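Local structure of cerato-platanin-like protein (Moniliophthora perniciosa, 3SUK) at residues A[6-11]-A[103-108]. The protein is of unknown function but belongs to the secreted fungal cerato-platanins, which have a double-psi beta-barrel fold. Residues are numbered along the deposited sequence; the frame is centred on the assembly and turned at random.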
ATOM      1  N   LEU A   6      10.132   1.259   2.934  1.00  8.49           N
ATOM      2  CA  LEU A   6       9.260   0.803   1.869  1.00  9.09           C
ATOM      3  C   LEU A   6      10.012  -0.165   0.970  1.00  8.27           C
ATOM      4  O   LEU A   6      11.086   0.136   0.561  1.00  9.47           O
ATOM      5  CB  LEU A   6       8.677   1.993   1.085  1.00  8.13           C
ATOM      6  CG  LEU A   6       7.653   1.607   0.012  1.00  9.12           C
ATOM      7  CD1 LEU A   6       6.591   2.661  -0.107  1.00  8.13           C
ATOM      8  CD2 LEU A   6       8.294   1.392  -1.329  1.00  8.53           C
ATOM      9  N   ARG A   7       9.365  -1.272   0.622  1.00  9.72           N
ATOM     10  CA  ARG A   7       9.889  -2.268  -0.307  1.00  9.29           C
ATOM     11  C   ARG A   7       8.685  -2.729  -1.140  1.00  7.85           C
ATOM     12  O   ARG A   7       7.596  -2.249  -0.957  1.00  8.26           O
ATOM     13  CB  ARG A   7      10.532  -3.458   0.418  1.00 11.49           C
ATOM     14  CG  ARG A   7       9.572  -4.135   1.344  1.00 12.64           C
ATOM     15  CD  ARG A   7      10.206  -5.032   2.456  1.00 17.52           C
ATOM     16  NE  ARG A   7      10.972  -4.344   3.496  1.00 23.11           N
ATOM     17  CZ  ARG A   7      10.589  -3.335   4.308  1.00 23.60           C
ATOM     18  NH1 ARG A   7       9.378  -2.664   4.279  1.00 16.25           N
ATOM     19  NH2 ARG A   7      11.504  -2.941   5.164  1.00 19.34           N
ATOM     20  N   PHE A   8       8.933  -3.609  -2.088  1.00  8.41           N
ATOM     21  CA  PHE A   8       7.864  -4.095  -2.928  1.00  7.83           C
ATOM     22  C   PHE A   8       7.658  -5.578  -2.763  1.00  9.98           C
ATOM     23  O   PHE A   8       8.504  -6.308  -2.317  1.00 11.14           O
ATOM     24  CB  PHE A   8       8.040  -3.691  -4.412  1.00  9.23           C
ATOM     25  CG  PHE A   8       9.124  -4.450  -5.139  1.00  8.57           C
ATOM     26  CD1 PHE A   8       8.872  -5.674  -5.730  1.00 11.21           C
ATOM     27  CD2 PHE A   8      10.369  -3.935  -5.222  1.00 13.22           C
ATOM     28  CE1 PHE A   8       9.825  -6.345  -6.366  1.00 12.38           C
ATOM     29  CE2 PHE A   8      11.340  -4.609  -5.909  1.00 12.69           C
ATOM     30  CZ  PHE A   8      11.062  -5.827  -6.468  1.00 13.43           C
ATOM     31  N   ASP A   9       6.441  -5.955  -3.060  1.00  8.75           N
ATOM     32  CA  ASP A   9       5.998  -7.355  -2.993  1.00  9.81           C
ATOM     33  C   ASP A   9       5.070  -7.552  -4.176  1.00  9.28           C
ATOM     34  O   ASP A   9       4.023  -6.966  -4.230  1.00  8.25           O
ATOM     35  CB  ASP A   9       5.267  -7.575  -1.664  1.00 10.16           C
ATOM     36  CG  ASP A   9       4.772  -9.014  -1.458  1.00 12.22           C
ATOM     37  OD1 ASP A   9       4.658  -9.732  -2.395  1.00 11.84           O
ATOM     38  OD2 ASP A   9       4.477  -9.369  -0.321  1.00 13.43           O
ATOM     39  N   ASN A  10       5.489  -8.433  -5.098  1.00  7.93           N
ATOM     40  CA  ASN A  10       4.780  -8.688  -6.341  1.00  8.54           C
ATOM     41  C   ASN A  10       3.411  -9.356  -6.166  1.00  8.13           C
ATOM     42  O   ASN A  10       2.666  -9.387  -7.066  1.00 10.17           O
ATOM     43  CB  ASN A  10       5.641  -9.514  -7.304  1.00  9.23           C
ATOM     44  CG  ASN A  10       6.884  -8.783  -7.769  1.00  8.65           C
ATOM     45  OD1 ASN A  10       7.969  -9.271  -7.583  1.00  9.64           O
ATOM     46  ND2 ASN A  10       6.718  -7.625  -8.340  1.00 10.08           N
ATOM     47  N   THR A  11       3.099  -9.845  -4.981  1.00  9.44           N
ATOM     48  CA  THR A  11       1.766 -10.375  -4.658  1.00 10.72           C
ATOM     49  C   THR A  11       0.764  -9.286  -5.053  1.00 10.61           C
ATOM     50  O   THR A  11      -0.195  -9.547  -5.706  1.00 11.64           O
ATOM     51  CB  THR A  11       1.686 -10.596  -3.102  1.00 14.00           C
ATOM     52  OG1 THR A  11       2.513 -11.703  -2.745  1.00 20.48           O
ATOM     53  CG2 THR A  11       0.298 -10.886  -2.684  1.00 19.17           C
ATOM     54  N   GLY A 103      10.579   4.556 -11.826  1.00 12.40           N
ATOM     55  CA  GLY A 103      10.977   3.296 -12.427  1.00 12.24           C
ATOM     56  C   GLY A 103      12.221   2.650 -11.905  1.00 11.42           C
ATOM     57  O   GLY A 103      12.910   2.013 -12.673  1.00 14.85           O
ATOM     58  N   ASN A 104      12.529   2.844 -10.624  1.00 11.97           N
ATOM     59  CA  ASN A 104      13.698   2.324  -9.975  1.00 11.05           C
ATOM     60  C   ASN A 104      13.456   1.350  -8.810  1.00 11.68           C
ATOM     61  O   ASN A 104      14.257   1.196  -7.952  1.00 12.08           O
ATOM     62  CB  ASN A 104      14.608   3.493  -9.565  1.00 12.30           C
ATOM     63  CG  ASN A 104      15.266   4.158 -10.760  1.00 16.84           C
ATOM     64  OD1 ASN A 104      16.304   3.726 -11.213  1.00 17.01           O
ATOM     65  ND2 ASN A 104      14.668   5.207 -11.223  1.00 17.08           N
ATOM     66  N   ALA A 105      12.285   0.714  -8.819  1.00 10.92           N
ATOM     67  CA  ALA A 105      11.911  -0.138  -7.699  1.00 11.23           C
ATOM     68  C   ALA A 105      12.820  -1.322  -7.485  1.00 11.97           C
ATOM     69  O   ALA A 105      13.299  -1.549  -6.423  1.00 11.77           O
ATOM     70  CB  ALA A 105      10.480  -0.640  -7.905  1.00 11.68           C
ATOM     71  N   VAL A 106      13.053  -2.064  -8.569  1.00 10.18           N
ATOM     72  CA  VAL A 106      13.959  -3.198  -8.508  1.00 12.98           C
ATOM     73  C   VAL A 106      15.400  -2.773  -8.237  1.00 11.34           C
ATOM     74  O   VAL A 106      16.074  -3.343  -7.450  1.00 12.61           O
ATOM     75  CB  VAL A 106      13.856  -4.052  -9.780  1.00 12.47           C
ATOM     76  CG1 VAL A 106      14.820  -5.194  -9.696  1.00 15.95           C
ATOM     77  CG2 VAL A 106      12.425  -4.584  -9.969  1.00 13.96           C
ATOM     78  N   ALA A 107      15.799  -1.689  -8.884  1.00 10.83           N
ATOM     79  CA  ALA A 107      17.159  -1.165  -8.722  1.00 13.15           C
ATOM     80  C   ALA A 107      17.442  -0.722  -7.277  1.00 14.13           C
ATOM     81  O   ALA A 107      18.521  -0.888  -6.785  1.00 15.50           O
ATOM     82  CB  ALA A 107      17.395  -0.048  -9.661  1.00 15.54           C
ATOM     83  N   LEU A 108      16.468  -0.076  -6.658  1.00 13.10           N
ATOM     84  CA  LEU A 108      16.591   0.307  -5.241  1.00 13.75           C
ATOM     85  C   LEU A 108      16.355  -0.770  -4.161  1.00 14.80           C
ATOM     86  O   LEU A 108      17.031  -0.892  -3.218  1.00 15.44           O
ATOM     87  CB  LEU A 108      15.756   1.554  -5.001  1.00 15.93           C
ATOM     88  CG  LEU A 108      16.322   2.753  -5.749  1.00 16.49           C
ATOM     89  CD1 LEU A 108      15.309   3.854  -5.727  1.00 19.46           C
ATOM     90  CD2 LEU A 108      17.651   3.226  -5.154  1.00 20.26           C
TER
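Phe8, at the end of strand 4-8, points its ring at the first turn of the short helix 105-108 and meets it with one side of the hexagon, CD2, CE2 and CZ. The backbone carbonyl of Ala105 lies near the ring plane, its O 3.7 Å from Phe8 CE2, against the weakly positive C-H edge and not over the pi face. The methyl of Ala105 points toward segment 6-11, with CB 4.3 Å from Phe8 CD2. The Val106 side chain comes in at a slant: its CG2, anti to its own carbonyl carbon, reaches to 4.0 Å from Phe8 CZ. The ring also rests against the Val106 backbone, Phe8 CE2 lying 4.0 Å from Val106 CA. Phe8 CG sits between the backbone N and the carbonyl carbon (chi1 73°), a rotation that swings the ring toward the helix. No hydrogen bond joins the two segments. In the double-psi beta-barrel of the cerato-platanin family, this contact packs the end of the first strand, 4-8, against the short helix that precedes strand 110-118. Met97 of helix 94-101 touches both Phe8 and Ala105, while Asp98 OD1 accepts a hydrogen bond from Ala105 N. An alanine in place of Phe8 would probably open a gap beside Ala105 and strip Val106 CG2 of its aromatic neighbour. Asn10 OD1 lies in plane at the ring edge, within an Asx turn: Asp9 OD1 accepts from Thr11 N (3.0 Å), above the carboxylate plane, and from Thr11 OG1 (2.9 Å), on the syn side and the same face.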